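Local coordinates for protein BlEst2 (PDB 6WPX) that probably hydrolyses ester bonds as a bacterial lipase, caught here in a propeptide form whose C-terminal domain has an autoinhibitory effect, at residues Tyr202-Gly207 against Pro242-Leu247; Ile114-Ser119 against Ile142-Pro147; Glu296-Arg301 against Lys374-Phe379; Asn321-Asn326 against Gly351-Ser356. All blocks are in the same frame, centred on the assembly; numbering follows the deposited sequence.

Contact 1: residues Tyr202-Gly207 against Pro242-Leu247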
loop_
_atom_site.group_PDB
_atom_site.type_symbol
_atom_site.label_atom_id
_atom_site.label_comp_id
_atom_site.label_asym_id
_atom_site.label_seq_id
_atom_site.Cartn_x
_atom_site.Cartn_y
_atom_site.Cartn_z
ATOM N N TYR A 202 18.503 -10.719 5.256
ATOM C CA TYR A 202 17.106 -10.450 4.886
ATOM C C TYR A 202 16.645 -11.289 3.727
ATOM O O TYR A 202 17.396 -11.517 2.775
ATOM C CB TYR A 202 16.896 -8.967 4.530
ATOM C CG TYR A 202 17.040 -8.062 5.723
ATOM C CD1 TYR A 202 15.951 -7.775 6.538
ATOM C CD2 TYR A 202 18.276 -7.520 6.067
ATOM C CE1 TYR A 202 16.095 -7.000 7.686
ATOM C CE2 TYR A 202 18.428 -6.724 7.196
ATOM C CZ TYR A 202 17.334 -6.459 7.999
ATOM O OH TYR A 202 17.482 -5.670 9.104
ATOM N N PHE A 203 15.381 -11.722 3.815
ATOM C CA PHE A 203 14.662 -12.476 2.789
ATOM C C PHE A 203 13.324 -11.817 2.612
ATOM O O PHE A 203 12.677 -11.453 3.598
ATOM C CB PHE A 203 14.425 -13.926 3.214
ATOM C CG PHE A 203 15.662 -14.770 3.316
ATOM C CD1 PHE A 203 16.447 -14.742 4.458
ATOM C CD2 PHE A 203 16.036 -15.614 2.271
ATOM C CE1 PHE A 203 17.591 -15.543 4.555
ATOM C CE2 PHE A 203 17.169 -16.418 2.375
ATOM C CZ PHE A 203 17.941 -16.375 3.514
ATOM N N THR A 204 12.880 -11.699 1.376
ATOM C CA THR A 204 11.554 -11.122 1.138
ATOM C C THR A 204 10.730 -12.064 0.322
ATOM O O THR A 204 11.238 -12.712 -0.593
ATOM C CB THR A 204 11.600 -9.730 0.473
ATOM O OG1 THR A 204 12.003 -9.873 -0.880
ATOM C CG2 THR A 204 12.495 -8.714 1.219
ATOM N N LEU A 205 9.467 -12.157 0.676
ATOM C CA LEU A 205 8.457 -12.897 -0.069
ATOM C C LEU A 205 7.441 -11.853 -0.500
ATOM O O LEU A 205 7.194 -10.879 0.225
ATOM C CB LEU A 205 7.756 -13.976 0.772
ATOM C CG LEU A 205 8.359 -15.390 0.685
ATOM C CD1 LEU A 205 9.730 -15.425 1.351
ATOM C CD2 LEU A 205 7.432 -16.416 1.372
ATOM N N ALA A 206 6.881 -12.040 -1.681
ATOM C CA ALA A 206 5.840 -11.149 -2.194
ATOM C C ALA A 206 4.855 -11.972 -2.988
ATOM O O ALA A 206 5.226 -12.999 -3.563
ATOM C CB ALA A 206 6.451 -10.055 -3.066
ATOM N N GLY A 207 3.609 -11.528 -3.002
ATOM C CA GLY A 207 2.558 -12.189 -3.767
ATOM C C GLY A 207 2.215 -11.424 -5.037
ATOM O O GLY A 207 2.473 -10.215 -5.128
ATOM N N PRO A 242 17.090 -4.046 -1.526
ATOM C CA PRO A 242 18.190 -4.212 -2.503
ATOM C C PRO A 242 19.263 -5.252 -2.176
ATOM O O PRO A 242 19.822 -5.841 -3.096
ATOM C CB PRO A 242 18.799 -2.800 -2.616
ATOM C CG PRO A 242 18.336 -2.070 -1.414
ATOM C CD PRO A 242 17.004 -2.658 -1.035
ATOM N N TYR A 243 19.523 -5.501 -0.897
ATOM C CA TYR A 243 20.561 -6.432 -0.427
ATOM C C TYR A 243 19.940 -7.744 0.048
ATOM O O TYR A 243 20.650 -8.582 0.597
ATOM C CB TYR A 243 21.306 -5.789 0.761
ATOM C CG TYR A 243 20.363 -5.002 1.649
ATOM C CD1 TYR A 243 19.568 -5.640 2.601
ATOM C CD2 TYR A 243 20.215 -3.625 1.493
ATOM C CE1 TYR A 243 18.650 -4.931 3.368
ATOM C CE2 TYR A 243 19.302 -2.907 2.255
ATOM C CZ TYR A 243 18.517 -3.568 3.185
ATOM O OH TYR A 243 17.640 -2.876 3.960
ATOM N N ALA A 244 18.614 -7.892 -0.074
ATOM C CA ALA A 244 17.969 -9.104 0.419
ATOM C C ALA A 244 17.957 -10.220 -0.617
ATOM O O ALA A 244 18.172 -9.980 -1.813
ATOM C CB ALA A 244 16.532 -8.788 0.823
ATOM N N THR A 245 17.672 -11.448 -0.154
ATOM C CA THR A 245 17.375 -12.552 -1.044
ATOM C C THR A 245 15.901 -12.299 -1.327
ATOM O O THR A 245 15.054 -12.416 -0.441
ATOM C CB THR A 245 17.598 -13.907 -0.397
ATOM O OG1 THR A 245 18.991 -14.070 -0.166
ATOM C CG2 THR A 245 17.092 -15.048 -1.281
ATOM N N ASN A 246 15.616 -11.826 -2.529
ATOM C CA ASN A 246 14.257 -11.476 -2.905
ATOM C C ASN A 246 13.669 -12.664 -3.640
ATOM O O ASN A 246 13.960 -12.885 -4.821
ATOM C CB ASN A 246 14.277 -10.200 -3.747
ATOM C CG ASN A 246 14.736 -9.019 -2.948
ATOM O OD1 ASN A 246 14.124 -8.649 -1.941
ATOM N ND2 ASN A 246 15.798 -8.372 -3.395
ATOM N N LEU A 247 12.893 -13.475 -2.916
ATOM C CA LEU A 247 12.329 -14.682 -3.501
ATOM C C LEU A 247 11.270 -14.372 -4.559
ATOM O O LEU A 247 10.378 -13.546 -4.333
ATOM C CB LEU A 247 11.760 -15.607 -2.408
ATOM C CG LEU A 247 11.354 -16.995 -2.876
ATOM C CD1 LEU A 247 12.587 -17.799 -3.322
ATOM C CD2 LEU A 247 10.498 -17.718 -1.808
HETATM O O HOH W 1 20.615 -9.217 3.415
HETATM O O HOH W 2 8.174 -14.542 -2.877
#
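The hydroxyl of T204 is gripped twice: OG1 donates to OD1 of N246 at 2.7 Å, landing on a lone pair in the plane of the amide carbonyl, and it accepts a hydrogen bond from NH1 of R240. This pair sits where strands 201-205 and 245-246 run parallel at one border of the mixed sheet of the alpha/beta-hydrolase domain, the two joined through helix 218-224 in a beta-alpha-beta unit. T204 takes chi1 72°, which sets OG1 between its own backbone N and carbonyl carbon and turns it toward N246. With a valine in place of T204, the bulk would largely remain, but N246 OD1 would probably lose this donor and the R240 guanidinium an acceptor.

Three backbone bonds make the ladder. T245 N reaches Y202 O at 2.9 Å, T245 O receives T204 N, and L247 N closes on T204 O with a more bent geometry, 146° at the hydrogen. Before the ladder starts, a water accepts from Y202 N and donates a hydrogen bond to Y243 O, carrying the pairing one step further.

F203 and T245 lie side by side on one face of the sheet, F203 CD2 3.5 Å from T245 CB, while the T245 hydroxyl turns to K201 and N276. At the start of the pairing, Y202 and Y243 form an offset edge-to-face pair, the edge of Y243 toward the face of Y202, planes 67° apart, the Y243 hydroxyl held by D192. At the far end, CD1 of L205 meets CD2 of L247 at 4.0 Å.

Contact 2: residues Ile114-Ser119 against Ile142-Pro147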
loop_
_atom_site.group_PDB
_atom_site.type_symbol
_atom_site.label_atom_id
_atom_site.label_comp_id
_atom_site.label_asym_id
_atom_site.label_seq_id
_atom_site.Cartn_x
_atom_site.Cartn_y
_atom_site.Cartn_z
ATOM N N ILE A 114 14.587 -15.968 14.700
ATOM C CA ILE A 114 14.345 -15.579 13.317
ATOM C C ILE A 114 13.101 -14.702 13.374
ATOM O O ILE A 114 12.169 -15.033 14.095
ATOM C CB ILE A 114 14.100 -16.840 12.443
ATOM C CG1 ILE A 114 15.400 -17.651 12.255
ATOM C CG2 ILE A 114 13.438 -16.477 11.073
ATOM C CD1 ILE A 114 15.121 -19.090 11.754
ATOM N N LEU A 115 13.075 -13.610 12.626
ATOM C CA LEU A 115 11.830 -12.848 12.535
ATOM C C LEU A 115 11.131 -13.245 11.250
ATOM O O LEU A 115 11.758 -13.237 10.183
ATOM C CB LEU A 115 12.059 -11.329 12.567
ATOM C CG LEU A 115 12.696 -10.734 13.831
ATOM C CD1 LEU A 115 12.860 -9.251 13.679
ATOM C CD2 LEU A 115 11.854 -11.020 15.076
ATOM N N VAL A 116 9.838 -13.616 11.359
ATOM C CA VAL A 116 8.957 -13.839 10.207
ATOM C C VAL A 116 7.948 -12.728 10.369
ATOM O O VAL A 116 7.173 -12.728 11.318
ATOM C CB VAL A 116 8.335 -15.244 10.032
ATOM C CG1 VAL A 116 7.287 -15.226 8.897
ATOM C CG2 VAL A 116 9.431 -16.266 9.701
ATOM N N SER A 117 8.059 -11.720 9.513
ATOM C CA SER A 117 7.297 -10.500 9.634
ATOM C C SER A 117 6.396 -10.214 8.466
ATOM O O SER A 117 6.829 -10.202 7.322
ATOM C CB SER A 117 8.256 -9.343 9.858
ATOM O OG SER A 117 9.064 -9.644 10.984
ATOM N N TYR A 118 5.158 -9.891 8.767
ATOM C CA TYR A 118 4.154 -9.612 7.756
ATOM C C TYR A 118 3.858 -8.150 7.574
ATOM O O TYR A 118 3.667 -7.446 8.562
ATOM C CB TYR A 118 2.870 -10.326 8.199
ATOM C CG TYR A 118 1.599 -9.988 7.435
ATOM C CD1 TYR A 118 1.533 -10.144 6.049
ATOM C CD2 TYR A 118 0.408 -9.738 8.115
ATOM C CE1 TYR A 118 0.329 -10.008 5.361
ATOM C CE2 TYR A 118 -0.801 -9.597 7.438
ATOM C CZ TYR A 118 -0.836 -9.721 6.063
ATOM O OH TYR A 118 -2.031 -9.554 5.417
ATOM N N SER A 119 3.681 -7.711 6.294
ATOM C CA SER A 119 3.206 -6.359 5.967
ATOM C C SER A 119 4.082 -5.308 6.672
ATOM O O SER A 119 5.301 -5.481 6.678
ATOM C CB SER A 119 1.698 -6.281 6.267
ATOM O OG SER A 119 1.102 -5.001 6.420
ATOM N N ILE A 142 12.727 -12.656 7.633
ATOM C CA ILE A 142 11.942 -13.004 6.460
ATOM C C ILE A 142 10.705 -12.092 6.490
ATOM O O ILE A 142 9.967 -12.074 7.462
ATOM C CB ILE A 142 11.587 -14.503 6.439
ATOM C CG1 ILE A 142 12.870 -15.369 6.445
ATOM C CG2 ILE A 142 10.627 -14.831 5.252
ATOM C CD1 ILE A 142 12.676 -16.709 7.032
ATOM N N THR A 143 10.508 -11.316 5.440
ATOM C CA THR A 143 9.358 -10.420 5.351
ATOM C C THR A 143 8.369 -10.980 4.331
ATOM O O THR A 143 8.781 -11.440 3.275
ATOM C CB THR A 143 9.764 -8.970 5.086
ATOM O OG1 THR A 143 10.159 -8.800 3.726
ATOM C CG2 THR A 143 10.829 -8.451 6.061
ATOM N N LEU A 144 7.070 -10.927 4.663
ATOM C CA LEU A 144 5.981 -11.415 3.832
ATOM C C LEU A 144 5.108 -10.222 3.448
ATOM O O LEU A 144 4.441 -9.646 4.311
ATOM C CB LEU A 144 5.125 -12.451 4.612
ATOM C CG LEU A 144 5.871 -13.599 5.366
ATOM C CD1 LEU A 144 4.883 -14.491 6.130
ATOM C CD2 LEU A 144 6.707 -14.427 4.422
ATOM N N GLY A 145 5.107 -9.885 2.166
ATOM C CA GLY A 145 4.321 -8.774 1.630
ATOM C C GLY A 145 4.542 -7.474 2.352
ATOM O O GLY A 145 3.585 -6.752 2.651
ATOM N N THR A 146 5.804 -7.184 2.685
ATOM C CA THR A 146 6.130 -5.968 3.419
ATOM C C THR A 146 6.339 -4.819 2.448
ATOM O O THR A 146 7.214 -4.926 1.593
ATOM C CB THR A 146 7.385 -6.156 4.300
ATOM O OG1 THR A 146 7.076 -7.093 5.347
ATOM C CG2 THR A 146 7.868 -4.812 4.914
ATOM N N PRO A 147 5.622 -3.687 2.610
ATOM C CA PRO A 147 5.890 -2.538 1.731
ATOM C C PRO A 147 7.170 -1.799 2.148
ATOM O O PRO A 147 7.106 -0.674 2.652
ATOM C CB PRO A 147 4.634 -1.676 1.876
ATOM C CG PRO A 147 4.132 -1.968 3.278
ATOM C CD PRO A 147 4.576 -3.381 3.612
#
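At the edge of the Y118 ring, CD1 meets L144 O at 3.4 Å, near the ring plane, while CB of S119 sits 3.8 Å above one face, over the centre. The ring also stacks with H254, whose backbone O bonds the Y118 hydroxyl.

Strands 113-118 and 138-144 run parallel here, joined by helix 121-131 as a beta-alpha-beta unit. I142 N to L115 O and S117 N to I142 O, both 2.8 Å, are nearly straight; L144 N to S117 O and S119 N to L144 O follow. On the face shared by V116 and L144, V116 CG1 packs on L144 CD1 at 3.7 Å.

Just past the strand, S119 has phi 53° and psi -132° before the helix begins, consistent with the nucleophile elbow of alpha/beta hydrolases. T146 fastens this turn: OG1 donates to S119 O at 2.7 Å, in the carbonyl plane on a lone pair. A valine at T146 would probably cost S119 O that bond and leave the turn less firmly fixed.

G145 O is buried without a hydrogen-bond partner, S119 CA coming to 3.4 Å, so a weak C-H contact is what meets this carbonyl across the contact.

Contact 3: residues Glu296-Arg301 against Lys374-Phe379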
loop_
_atom_site.group_PDB
_atom_site.type_symbol
_atom_site.label_atom_id
_atom_site.label_comp_id
_atom_site.label_asym_id
_atom_site.label_seq_id
_atom_site.Cartn_x
_atom_site.Cartn_y
_atom_site.Cartn_z
ATOM N N GLU A 296 -18.172 14.504 -0.056
ATOM C CA GLU A 296 -19.232 14.053 0.817
ATOM C C GLU A 296 -20.510 14.092 0.020
ATOM O O GLU A 296 -20.648 14.899 -0.913
ATOM C CB GLU A 296 -19.341 14.968 2.042
ATOM C CG GLU A 296 -18.272 14.651 3.080
ATOM C CD GLU A 296 -18.176 15.593 4.272
ATOM O OE1 GLU A 296 -18.719 16.719 4.206
ATOM O OE2 GLU A 296 -17.533 15.204 5.270
ATOM N N ASN A 297 -21.427 13.183 0.358
ATOM C CA ASN A 297 -22.710 13.084 -0.299
ATOM C C ASN A 297 -23.790 12.862 0.752
ATOM O O ASN A 297 -23.743 11.890 1.507
ATOM C CB ASN A 297 -22.684 11.938 -1.313
ATOM C CG ASN A 297 -24.004 11.671 -1.990
ATOM O OD1 ASN A 297 -24.829 12.566 -2.167
ATOM N ND2 ASN A 297 -24.206 10.440 -2.422
ATOM N N HIS A 298 -24.766 13.765 0.795
ATOM C CA HIS A 298 -25.880 13.690 1.740
ATOM C C HIS A 298 -27.174 13.209 1.060
ATOM O O HIS A 298 -28.199 13.104 1.726
ATOM C CB HIS A 298 -26.095 15.056 2.411
ATOM C CG HIS A 298 -24.979 15.453 3.327
ATOM N ND1 HIS A 298 -23.781 15.938 2.831
ATOM C CD2 HIS A 298 -24.915 15.425 4.677
ATOM C CE1 HIS A 298 -23.035 16.195 3.891
ATOM N NE2 HIS A 298 -23.679 15.912 5.023
ATOM N N GLY A 299 -27.112 12.930 -0.244
ATOM C CA GLY A 299 -28.259 12.454 -1.008
ATOM C C GLY A 299 -27.833 11.875 -2.337
ATOM O O GLY A 299 -27.405 10.722 -2.414
ATOM N N LEU A 300 -27.919 12.691 -3.385
ATOM C CA LEU A 300 -27.496 12.289 -4.710
ATOM C C LEU A 300 -26.201 13.016 -5.060
ATOM O O LEU A 300 -26.122 14.247 -4.960
ATOM C CB LEU A 300 -28.581 12.603 -5.758
ATOM C CG LEU A 300 -28.168 12.415 -7.238
ATOM C CD1 LEU A 300 -27.969 10.948 -7.589
ATOM C CD2 LEU A 300 -29.185 13.056 -8.169
ATOM N N ARG A 301 -25.179 12.245 -5.462
ATOM C CA ARG A 301 -23.928 12.813 -5.932
ATOM C C ARG A 301 -23.620 12.186 -7.264
ATOM O O ARG A 301 -23.574 10.956 -7.385
ATOM C CB ARG A 301 -22.759 12.581 -4.956
ATOM C CG ARG A 301 -21.399 13.110 -5.468
ATOM C CD ARG A 301 -21.365 14.625 -5.385
ATOM N NE ARG A 301 -20.047 15.203 -5.602
ATOM C CZ ARG A 301 -19.348 15.855 -4.679
ATOM N NH1 ARG A 301 -19.812 15.970 -3.442
ATOM N NH2 ARG A 301 -18.164 16.366 -4.977
ATOM N N LYS A 374 -29.199 7.463 1.695
ATOM C CA LYS A 374 -30.231 7.883 2.682
ATOM C C LYS A 374 -29.508 8.405 3.923
ATOM O O LYS A 374 -30.066 9.235 4.635
ATOM C CB LYS A 374 -31.110 6.701 3.083
ATOM N N GLN A 375 -28.297 7.888 4.129
ATOM C CA GLN A 375 -27.382 8.235 5.232
ATOM C C GLN A 375 -26.158 8.914 4.607
ATOM O O GLN A 375 -25.731 8.480 3.562
ATOM C CB GLN A 375 -26.988 6.937 5.923
ATOM C CG GLN A 375 -25.817 7.054 6.887
ATOM C CD GLN A 375 -25.745 5.828 7.767
ATOM O OE1 GLN A 375 -26.561 5.659 8.677
ATOM N NE2 GLN A 375 -24.767 4.970 7.509
ATOM N N LYS A 376 -25.649 9.931 5.281
ATOM C CA LYS A 376 -24.488 10.768 4.911
ATOM C C LYS A 376 -23.273 9.887 4.589
ATOM O O LYS A 376 -23.029 8.906 5.302
ATOM C CB LYS A 376 -24.231 11.722 6.078
ATOM C CG LYS A 376 -23.191 12.802 5.864
ATOM C CD LYS A 376 -22.968 13.627 7.102
ATOM C CE LYS A 376 -24.258 13.938 7.832
ATOM N NZ LYS A 376 -24.049 14.348 9.240
ATOM N N GLU A 377 -22.570 10.209 3.504
ATOM C CA GLU A 377 -21.379 9.408 3.158
ATOM C C GLU A 377 -20.209 10.297 2.750
ATOM O O GLU A 377 -20.436 11.378 2.292
ATOM C CB GLU A 377 -21.668 8.416 2.028
ATOM C CG GLU A 377 -21.737 9.076 0.668
ATOM C CD GLU A 377 -21.706 8.152 -0.528
ATOM O OE1 GLU A 377 -21.346 7.002 -0.359
ATOM O OE2 GLU A 377 -22.018 8.612 -1.614
ATOM N N ALA A 378 -19.011 9.863 3.111
ATOM C CA ALA A 378 -17.784 10.425 2.524
ATOM C C ALA A 378 -17.422 9.423 1.419
ATOM O O ALA A 378 -17.621 8.233 1.613
ATOM C CB ALA A 378 -16.671 10.592 3.511
ATOM N N PHE A 379 -16.971 9.917 0.280
ATOM C CA PHE A 379 -16.653 9.016 -0.810
ATOM C C PHE A 379 -15.313 9.278 -1.450
ATOM O O PHE A 379 -14.732 10.353 -1.313
ATOM C CB PHE A 379 -17.772 9.054 -1.882
ATOM C CG PHE A 379 -17.767 10.297 -2.759
ATOM C CD1 PHE A 379 -16.992 10.352 -3.918
ATOM C CD2 PHE A 379 -18.517 11.410 -2.417
ATOM C CE1 PHE A 379 -16.976 11.490 -4.713
ATOM C CE2 PHE A 379 -18.513 12.547 -3.224
ATOM C CZ PHE A 379 -17.735 12.582 -4.360
#
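N297 and E377 meet through their torsions: N297 holds CG anti to its backbone N (chi1 176°), while E377 tucks CG back over its own main chain, flanked by N and C (chi1 76°), and then runs extended, which carries OE2 up to the N297 amide. ND2 donates to OE2 at 3.0 Å in an almost straight bond. The acceptor lies in the amide plane, whereas the donor approaches the anti side of OE2, tilted out of the carboxylate plane.

Beneath these side chains N297 and E377 form an antiparallel hydrogen-bonded pair, N297 N to E377 O at 2.8 Å and E377 N to N297 O at 2.9 Å. This joins strand 290-297, at the border of a five-stranded sheet, to strand 377-386. The chain then turns to strand 300-307 of another sheet, and N297 shapes the turn: OD1 accepts from G299 N at 3.0 Å, an Asx turn with the donor well above the amide plane.

On the same side of the ladder as N297, F379 points its ring edge at one face of the R301 guanidinium, with CZ of F379 3.7 Å from CZ of R301 and the planes 80° apart; R301 NE has its salt bridge with E303. At the exposed end the aliphatic chain of K376 lies alongside the H298 ring, CD of K376 3.2 Å from NE2 of H298.

E377 OE1 also accepts from S320 OG and W318 NE1, and OE2 from S371 OG, so with N297 four donors surround this buried carboxylate and would be expected to stabilise its ionised form.

Contact 4: residues Asn321-Asn326 against Gly351-Ser356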
loop_
_atom_site.group_PDB
_atom_site.type_symbol
_atom_site.label_atom_id
_atom_site.label_comp_id
_atom_site.label_asym_id
_atom_site.label_seq_id
_atom_site.Cartn_x
_atom_site.Cartn_y
_atom_site.Cartn_z
ATOM N N ASN A 321 -18.035 4.993 3.316
ATOM C CA ASN A 321 -17.987 4.528 4.695
ATOM C C ASN A 321 -19.180 3.596 4.968
ATOM O O ASN A 321 -19.227 2.955 6.018
ATOM C CB ASN A 321 -17.946 5.701 5.680
ATOM C CG ASN A 321 -19.075 6.664 5.521
ATOM O OD1 ASN A 321 -19.229 7.304 4.483
ATOM N ND2 ASN A 321 -19.827 6.858 6.591
ATOM N N HIS A 322 -20.120 3.479 4.026
ATOM C CA HIS A 322 -21.219 2.544 4.234
ATOM C C HIS A 322 -21.536 1.788 2.942
ATOM O O HIS A 322 -21.092 2.162 1.851
ATOM C CB HIS A 322 -22.451 3.166 4.929
ATOM C CG HIS A 322 -23.147 4.243 4.175
ATOM N ND1 HIS A 322 -23.986 3.950 3.114
ATOM C CD2 HIS A 322 -23.207 5.570 4.425
ATOM C CE1 HIS A 322 -24.479 5.111 2.716
ATOM N NE2 HIS A 322 -24.041 6.112 3.472
ATOM N N SER A 323 -22.259 0.687 3.095
ATOM C CA SER A 323 -22.559 -0.282 2.048
ATOM C C SER A 323 -23.951 -0.176 1.447
ATOM O O SER A 323 -24.248 -0.892 0.487
ATOM C CB SER A 323 -22.394 -1.678 2.638
ATOM O OG SER A 323 -23.249 -1.833 3.757
ATOM N N SER A 324 -24.799 0.710 1.983
ATOM C CA SER A 324 -26.198 0.786 1.560
ATOM C C SER A 324 -26.508 1.785 0.434
ATOM O O SER A 324 -27.661 1.857 0.016
ATOM C CB SER A 324 -27.100 1.038 2.764
ATOM O OG SER A 324 -26.773 2.259 3.404
ATOM N N GLY A 325 -25.498 2.483 -0.089
ATOM C CA GLY A 325 -25.709 3.432 -1.183
ATOM C C GLY A 325 -26.088 2.784 -2.503
ATOM O O GLY A 325 -25.667 1.667 -2.786
ATOM N N ASN A 326 -26.921 3.464 -3.303
ATOM C CA ASN A 326 -27.314 2.946 -4.616
ATOM C C ASN A 326 -26.427 3.573 -5.683
ATOM O O ASN A 326 -26.403 4.798 -5.831
ATOM C CB ASN A 326 -28.813 3.179 -4.908
ATOM C CG ASN A 326 -29.745 2.401 -4.005
ATOM O OD1 ASN A 326 -29.483 1.252 -3.619
ATOM N ND2 ASN A 326 -30.863 3.014 -3.654
ATOM N N GLY A 351 -12.245 -0.783 7.158
ATOM C CA GLY A 351 -13.393 -0.131 7.777
ATOM C C GLY A 351 -14.406 0.463 6.820
ATOM O O GLY A 351 -15.479 0.873 7.245
ATOM N N GLY A 352 -14.070 0.526 5.538
ATOM C CA GLY A 352 -14.955 1.075 4.522
ATOM C C GLY A 352 -15.498 0.027 3.576
ATOM O O GLY A 352 -15.324 -1.180 3.793
ATOM N N PHE A 353 -16.165 0.500 2.527
ATOM C CA PHE A 353 -16.791 -0.329 1.507
ATOM C C PHE A 353 -16.459 0.211 0.147
ATOM O O PHE A 353 -16.164 1.395 0.002
ATOM C CB PHE A 353 -18.326 -0.388 1.708
ATOM C CG PHE A 353 -18.687 -1.005 3.039
ATOM C CD1 PHE A 353 -18.807 -0.217 4.178
ATOM C CD2 PHE A 353 -18.814 -2.382 3.175
ATOM C CE1 PHE A 353 -19.100 -0.794 5.422
ATOM C CE2 PHE A 353 -19.110 -2.955 4.420
ATOM C CZ PHE A 353 -19.269 -2.156 5.529
ATOM N N VAL A 354 -16.524 -0.657 -0.838
ATOM C CA VAL A 354 -16.269 -0.295 -2.221
ATOM C C VAL A 354 -17.248 -1.011 -3.124
ATOM O O VAL A 354 -17.456 -2.215 -2.999
ATOM C CB VAL A 354 -14.766 -0.445 -2.667
ATOM C CG1 VAL A 354 -14.271 -1.902 -2.646
ATOM C CG2 VAL A 354 -14.507 0.209 -4.024
ATOM N N HIS A 355 -17.880 -0.242 -3.995
ATOM C CA HIS A 355 -18.746 -0.749 -5.046
ATOM C C HIS A 355 -17.872 -0.729 -6.281
ATOM O O HIS A 355 -17.329 0.331 -6.631
ATOM C CB HIS A 355 -19.952 0.163 -5.268
ATOM C CG HIS A 355 -20.773 0.410 -4.051
ATOM N ND1 HIS A 355 -21.967 -0.251 -3.849
ATOM C CD2 HIS A 355 -20.568 1.272 -3.030
ATOM C CE1 HIS A 355 -22.457 0.227 -2.716
ATOM N NE2 HIS A 355 -21.643 1.136 -2.177
ATOM N N SER A 356 -17.701 -1.882 -6.929
ATOM C CA SER A 356 -16.850 -1.940 -8.105
ATOM C C SER A 356 -17.520 -2.515 -9.315
ATOM O O SER A 356 -18.456 -3.316 -9.217
ATOM C CB SER A 356 -15.579 -2.733 -7.832
ATOM O OG SER A 356 -14.857 -2.157 -6.761
HETATM O O HOH W 3 -22.573 2.895 -0.221
#
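Packing carries the first half of this contact: S323 lays its CB over one face of the F353 ring, a CH-pi contact with CB 3.8 Å from the ring centroid and only 16° off the normal. The same ring meets main chain elsewhere, N321 O lying near its plane at the edge, 3.7 Å from CD1, and H322 C coming within 3.6 Å of that atom. With CG anti to its carbonyl carbon (chi1 -62°), F353 turns this ring up against the loop.

Polar contact runs through water. One molecule donates to H322 O at 2.7 Å, accepts from G325 N at 3.0 Å, and lies 2.8 Å from H355 NE2, to which it is also hydrogen-bonded. H355 CE1 comes up to G325 O at 3.5 Å as well, so the imidazole lies against the bend at G325.

In the fold, 321-326 is the link that leaves strand 313-320 of the five-stranded antiparallel sheet and enters strand 326-330 of the four-stranded one. It arches over the beginning of strand 353-360, whose F353 and H355 pair by backbone with S320 and W318 of the strand before the link.

No hydrogen bond passes directly between the two segments; the loop rests on an aromatic face and a shared water. That water satisfies both an acceptor, H322 O, and a donor, G325 N, of the loop's main chain, so the polar coupling to H355 depends on it and would probably weaken if it were displaced.

How the contacts relate
Following the chain from the N terminus, contact 2 closes first, a short loop around helix 121-131. Contact 1 comes next in series, closing the loop around helix 218-224. The two touch, because strands 138-144 and 201-205 are neighbours in one sheet: F203 O and L205 N probably bond T143 N and O, and contact 1 then adds the border strand 245-246 of the hydrolase domain. Contact 3 closes a long loop of the beta-rich C-terminal part, and contact 4 is nested within it. These two also meet, N321 OD1 with A378 N and H322 NE2 with Q375 O. The centres of contacts 1 and 3 lie about 43 Å apart, on opposite sides of the chain's centre.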